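Side-chain contact in acyl-homoserine-lactone synthase (Mesorhizobium sp. ORS 3359, PDB 6WNS), which probably makes acyl-homoserine lactone quorum-sensing signals from an acyl-coenzyme A and S-adenosylmethionine, as a CoA-dependent member of the autoinducer synthase family: residues L56-L61 / C127-T132. Residues are numbered along the deposited sequence; the frame is centred on the assembly and turned at random.
Sequences LYVLAL and CGLLET
Val58 overlaps one face of helix segment 127-132 with both of its methyl groups, each set against a different part of the helix. CG1, anti to the backbone N, meets Thr132 end to end, 4.0 Å from the hydroxyl OG1. The same methyl lies 4.2 Å from the carbonyl O of Gly128, so it rests against the polar pair formed by these two oxygens without bonding to either. CG2, beside the backbone N, touches the CD1 methyl of Leu129 at 4.2 Å. The first bond of the Leu129 side chain runs across the line to the strand, and it is the far end, CD1, that meets the valine. Gly128 has no side chain, and its carbonyl O takes two bonds from Thr132. The backbone N of Thr132 supplies the helical bond at 2.8 Å; OG1 donates a second, short one of 2.5 Å, tilted 27° from the carbonyl plane and arriving from the opposite face. With OG1 set beside its own N (chi1 -52°), the hydroxyl folds back one turn and is satisfied within the helix, although it faces an apolar methyl. A valine in place of Thr132 has no hydroxyl, and the Gly128 carbonyl would probably lose its second donor and be held by the helical bond alone. The contact is small and buried; the axes of strand 56-60 and helix segment 127-132 come within 9.0 Å of each other, with 139° between their N-to-C directions. It lays helix 121-135 on the mixed sheet of this acetyltransferase-like fold, where strand 56-60 is hydrogen-bonded between strands 4-7 and 69-75. Ile4 and Ser71 on those strands also touch Val58, Leu6 touches Thr132, and helix 183-192 packs against Leu130 and Glu131 farther round the helix.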
loop_
_atom_site.group_PDB
_atom_site.type_symbol
_atom_site.label_atom_id
_atom_site.label_comp_id
_atom_site.label_asym_id
_atom_site.label_seq_id
_atom_site.Cartn_x
_atom_site.Cartn_y
_atom_site.Cartn_z
ATOM N N LEU A 56 -7.066 4.571 4.827
ATOM C CA LEU A 56 -6.905 3.303 5.540
ATOM C C LEU A 56 -5.431 2.939 5.635
ATOM O O LEU A 56 -4.760 2.971 4.633
ATOM C CB LEU A 56 -7.657 2.207 4.779
ATOM C CG LEU A 56 -9.057 2.578 4.288
ATOM C CD1 LEU A 56 -9.606 1.371 3.532
ATOM C CD2 LEU A 56 -9.971 2.930 5.431
ATOM N N TYR A 57 -4.992 2.544 6.823
ATOM C CA TYR A 57 -3.600 2.115 7.103
ATOM C C TYR A 57 -3.629 0.622 7.416
ATOM O O TYR A 57 -4.270 0.130 8.364
ATOM C CB TYR A 57 -2.993 2.972 8.205
ATOM C CG TYR A 57 -3.052 4.431 7.861
ATOM C CD1 TYR A 57 -2.119 4.980 6.997
ATOM C CD2 TYR A 57 -4.079 5.233 8.324
ATOM C CE1 TYR A 57 -2.176 6.328 6.635
ATOM C CE2 TYR A 57 -4.194 6.555 7.924
ATOM C CZ TYR A 57 -3.232 7.108 7.082
ATOM O OH TYR A 57 -3.256 8.415 6.731
ATOM N N VAL A 58 -2.933 -0.111 6.575
ATOM C CA VAL A 58 -2.737 -1.565 6.740
ATOM C C VAL A 58 -1.341 -1.830 7.272
ATOM O O VAL A 58 -0.377 -1.801 6.484
ATOM C CB VAL A 58 -2.934 -2.292 5.421
ATOM C CG1 VAL A 58 -2.954 -3.785 5.696
ATOM C CG2 VAL A 58 -4.225 -1.831 4.744
ATOM N N LEU A 59 -1.245 -2.032 8.578
ATOM C CA LEU A 59 0.046 -2.054 9.283
ATOM C C LEU A 59 0.354 -3.457 9.800
ATOM O O LEU A 59 -0.491 -4.060 10.518
ATOM C CB LEU A 59 -0.030 -1.031 10.394
ATOM C CG LEU A 59 -0.322 0.397 9.879
ATOM C CD1 LEU A 59 -0.260 1.320 11.037
ATOM C CD2 LEU A 59 0.678 0.784 8.770
ATOM N N ALA A 60 1.572 -3.900 9.501
ATOM C CA ALA A 60 2.147 -5.150 10.043
ATOM C C ALA A 60 2.870 -4.840 11.365
ATOM O O ALA A 60 3.858 -4.039 11.330
ATOM C CB ALA A 60 3.037 -5.744 8.999
ATOM N N LEU A 61 2.399 -5.432 12.493
ATOM C CA LEU A 61 2.895 -5.187 13.883
ATOM C C LEU A 61 3.459 -6.474 14.457
ATOM O O LEU A 61 3.297 -7.399 13.742
ATOM C CB LEU A 61 1.722 -4.774 14.765
ATOM C CG LEU A 61 0.992 -3.537 14.261
ATOM C CD1 LEU A 61 0.140 -2.943 15.347
ATOM C CD2 LEU A 61 1.992 -2.502 13.708
ATOM N N CYS A 127 -0.044 -10.170 1.345
ATOM C CA CYS A 127 -1.227 -11.011 1.669
ATOM C C CYS A 127 -2.253 -10.221 2.510
ATOM O O CYS A 127 -3.451 -10.369 2.259
ATOM C CB CYS A 127 -0.791 -12.263 2.399
ATOM S SG CYS A 127 -2.049 -13.529 2.177
ATOM N N GLY A 128 -1.793 -9.374 3.444
ATOM C CA GLY A 128 -2.650 -8.697 4.434
ATOM C C GLY A 128 -3.447 -7.605 3.760
ATOM O O GLY A 128 -4.616 -7.346 4.167
ATOM N N LEU A 129 -2.817 -7.001 2.748
ATOM C CA LEU A 129 -3.426 -5.963 1.879
ATOM C C LEU A 129 -4.626 -6.609 1.176
ATOM O O LEU A 129 -5.701 -6.030 1.272
ATOM C CB LEU A 129 -2.423 -5.419 0.861
ATOM C CG LEU A 129 -2.960 -4.265 0.010
ATOM C CD1 LEU A 129 -3.108 -2.971 0.841
ATOM C CD2 LEU A 129 -2.095 -4.029 -1.228
ATOM N N LEU A 130 -4.441 -7.757 0.518
ATOM C CA LEU A 130 -5.534 -8.418 -0.259
ATOM C C LEU A 130 -6.640 -8.854 0.692
ATOM O O LEU A 130 -7.822 -8.678 0.355
ATOM C CB LEU A 130 -5.011 -9.640 -1.000
ATOM C CG LEU A 130 -3.965 -9.344 -2.060
ATOM C CD1 LEU A 130 -3.438 -10.636 -2.654
ATOM C CD2 LEU A 130 -4.542 -8.427 -3.124
ATOM N N GLU A 131 -6.254 -9.389 1.845
ATOM C CA GLU A 131 -7.217 -9.894 2.850
ATOM C C GLU A 131 -8.033 -8.725 3.414
ATOM O O GLU A 131 -9.251 -8.866 3.618
ATOM C CB GLU A 131 -6.477 -10.699 3.915
ATOM C CG GLU A 131 -6.155 -12.094 3.431
ATOM C CD GLU A 131 -5.616 -13.038 4.527
ATOM O OE1 GLU A 131 -4.632 -13.709 4.268
ATOM O OE2 GLU A 131 -6.237 -13.148 5.608
ATOM N N THR A 132 -7.400 -7.608 3.708
ATOM C CA THR A 132 -8.110 -6.418 4.228
ATOM C C THR A 132 -9.050 -5.909 3.143
ATOM O O THR A 132 -10.274 -5.638 3.497
ATOM C CB THR A 132 -7.113 -5.384 4.716
ATOM O OG1 THR A 132 -6.252 -6.093 5.612
ATOM C CG2 THR A 132 -7.782 -4.197 5.372
#